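Local coordinates for organic hydroperoxide resistance protein (Legionella pneumophila, PDB 6MJN), which probably reduces organic hydroperoxides through active-site cysteine redox chemistry, as in other members of the OsmC/Ohr family, at residues B[77-82]-B[110-115]. Numbering follows the deposited sequence.
Sequences KISLED and TGLNQN
A classic beta bulge, in which Glu81 and Asp82 both face Thr110, joins the two segments where strand 82-93 begins beside the end of its antiparallel neighbour 99-110. Two backbone bonds hold it. Glu81 N donates to Thr110 O at 2.9 Å, and Thr110 N donates to Asp82 O, also at 2.9 Å.

The Glu81 side chain crosses that of Thr110 at about a right angle. Its OE1 lies 3.6 Å from Thr110 CG2. Its OE2 lies 3.8 Å from Gly111 CA, where no side chain intervenes. Gly111 has a positive phi (108°), and the chain turns there from the strand toward helix 114-125.

In this OsmC-like domain Lys77 closes helix 53-76 in a Schellman motif, and the loop then runs to strand 82-93. An inverse gamma turn centred on Ser79 bends it, with Leu80 N bonded to Ile78 O.

Leu112 packs against Ile78 and Leu80. Its CD1 packs tightly on Leu80 CD2 at 3.5 Å and also nears Ile78 CG2, which CD2 meets at 3.6 Å. Chi1 of -76° sets CG1 of Ile78 anti to the carbonyl carbon and leaves CG2 anti to the backbone N, where it meets Leu112. Leu80 also touches Ile69 and Ala73 of helix 53-76, and both leucines reach Leu120 of helix 114-125.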
loop_
_atom_site.group_PDB
_atom_site.type_symbol
_atom_site.label_atom_id
_atom_site.label_comp_id
_atom_site.label_asym_id
_atom_site.label_seq_id
_atom_site.Cartn_x
_atom_site.Cartn_y
_atom_site.Cartn_z
ATOM N N LYS B 77 -25.949 -2.400 -11.655
ATOM C CA LYS B 77 -26.560 -1.682 -12.772
ATOM C C LYS B 77 -26.917 -0.257 -12.351
ATOM O O LYS B 77 -28.015 0.244 -12.607
ATOM C CB LYS B 77 -27.782 -2.433 -13.310
ATOM N N ILE B 78 -25.966 0.389 -11.678
ATOM C CA ILE B 78 -26.103 1.757 -11.186
ATOM C C ILE B 78 -25.525 2.702 -12.229
ATOM O O ILE B 78 -24.459 2.436 -12.801
ATOM C CB ILE B 78 -25.400 1.924 -9.822
ATOM C CG1 ILE B 78 -26.232 1.289 -8.704
ATOM C CG2 ILE B 78 -25.121 3.384 -9.515
ATOM C CD1 ILE B 78 -25.538 1.288 -7.354
ATOM N N SER B 79 -26.223 3.815 -12.465
ATOM C CA SER B 79 -25.902 4.740 -13.558
ATOM C C SER B 79 -24.804 5.721 -13.136
ATOM O O SER B 79 -25.026 6.917 -12.928
ATOM C CB SER B 79 -27.162 5.471 -14.011
ATOM O OG SER B 79 -27.760 6.182 -12.939
ATOM N N LEU B 80 -23.587 5.184 -13.037
ATOM C CA LEU B 80 -22.398 5.990 -12.784
ATOM C C LEU B 80 -21.906 6.630 -14.066
ATOM O O LEU B 80 -21.638 5.937 -15.051
ATOM C CB LEU B 80 -21.266 5.140 -12.209
ATOM C CG LEU B 80 -21.179 4.984 -10.710
ATOM C CD1 LEU B 80 -19.722 4.863 -10.303
ATOM C CD2 LEU B 80 -21.828 6.167 -10.073
ATOM N N GLU B 81 -21.753 7.947 -14.049
ATOM C CA GLU B 81 -21.128 8.590 -15.194
ATOM C C GLU B 81 -19.615 8.657 -15.020
ATOM O O GLU B 81 -18.872 8.211 -15.899
ATOM C CB GLU B 81 -21.715 9.990 -15.412
ATOM C CG GLU B 81 -23.217 10.006 -15.638
ATOM C CD GLU B 81 -23.761 11.413 -15.818
ATOM O OE1 GLU B 81 -22.954 12.339 -16.050
ATOM O OE2 GLU B 81 -24.993 11.596 -15.724
ATOM N N ASP B 82 -19.150 9.188 -13.892
ATOM C CA ASP B 82 -17.722 9.291 -13.623
ATOM C C ASP B 82 -17.476 9.172 -12.120
ATOM O O ASP B 82 -18.390 9.321 -11.304
ATOM C CB ASP B 82 -17.151 10.611 -14.163
ATOM C CG ASP B 82 -15.641 10.578 -14.325
ATOM O OD1 ASP B 82 -15.040 9.487 -14.196
ATOM O OD2 ASP B 82 -15.052 11.651 -14.580
ATOM N N THR B 110 -20.193 11.297 -10.242
ATOM C CA THR B 110 -21.132 11.977 -11.125
ATOM C C THR B 110 -22.237 11.009 -11.530
ATOM O O THR B 110 -21.967 9.849 -11.847
ATOM C CB THR B 110 -20.432 12.503 -12.395
ATOM O OG1 THR B 110 -19.176 13.101 -12.045
ATOM C CG2 THR B 110 -21.296 13.530 -13.119
ATOM N N GLY B 111 -23.482 11.494 -11.539
ATOM C CA GLY B 111 -24.599 10.742 -12.084
ATOM C C GLY B 111 -25.577 10.199 -11.061
ATOM O O GLY B 111 -26.598 9.622 -11.456
ATOM N N LEU B 112 -25.302 10.366 -9.774
ATOM C CA LEU B 112 -26.153 9.878 -8.701
ATOM C C LEU B 112 -26.525 11.033 -7.788
ATOM O O LEU B 112 -25.812 12.043 -7.719
ATOM C CB LEU B 112 -25.445 8.801 -7.874
ATOM C CG LEU B 112 -24.967 7.567 -8.631
ATOM C CD1 LEU B 112 -24.269 6.632 -7.652
ATOM C CD2 LEU B 112 -26.121 6.882 -9.306
ATOM N N ASN B 113 -27.650 10.883 -7.081
ATOM C CA ASN B 113 -27.927 11.857 -6.035
ATOM C C ASN B 113 -27.058 11.520 -4.811
ATOM O O ASN B 113 -26.376 10.482 -4.761
ATOM C CB ASN B 113 -29.447 11.956 -5.753
ATOM C CG ASN B 113 -30.056 10.687 -5.137
ATOM O OD1 ASN B 113 -29.550 10.141 -4.157
ATOM N ND2 ASN B 113 -31.184 10.244 -5.703
ATOM N N GLN B 114 -27.002 12.454 -3.857
ATOM C CA GLN B 114 -26.063 12.311 -2.740
ATOM C C GLN B 114 -26.301 11.012 -1.965
ATOM O O GLN B 114 -25.348 10.297 -1.621
ATOM C CB GLN B 114 -26.180 13.517 -1.804
ATOM C CG GLN B 114 -25.266 13.453 -0.578
ATOM C CD GLN B 114 -23.808 13.653 -0.926
ATOM O OE1 GLN B 114 -23.485 14.293 -1.922
ATOM N NE2 GLN B 114 -22.913 13.094 -0.103
ATOM N N ASN B 115 -27.561 10.676 -1.698
ATOM C CA ASN B 115 -27.841 9.466 -0.919
ATOM C C ASN B 115 -27.438 8.202 -1.678
ATOM O O ASN B 115 -26.792 7.308 -1.114
ATOM C CB ASN B 115 -29.318 9.426 -0.519
ATOM C CG ASN B 115 -29.645 10.394 0.608
ATOM O OD1 ASN B 115 -28.754 10.863 1.319
ATOM N ND2 ASN B 115 -30.927 10.692 0.780
#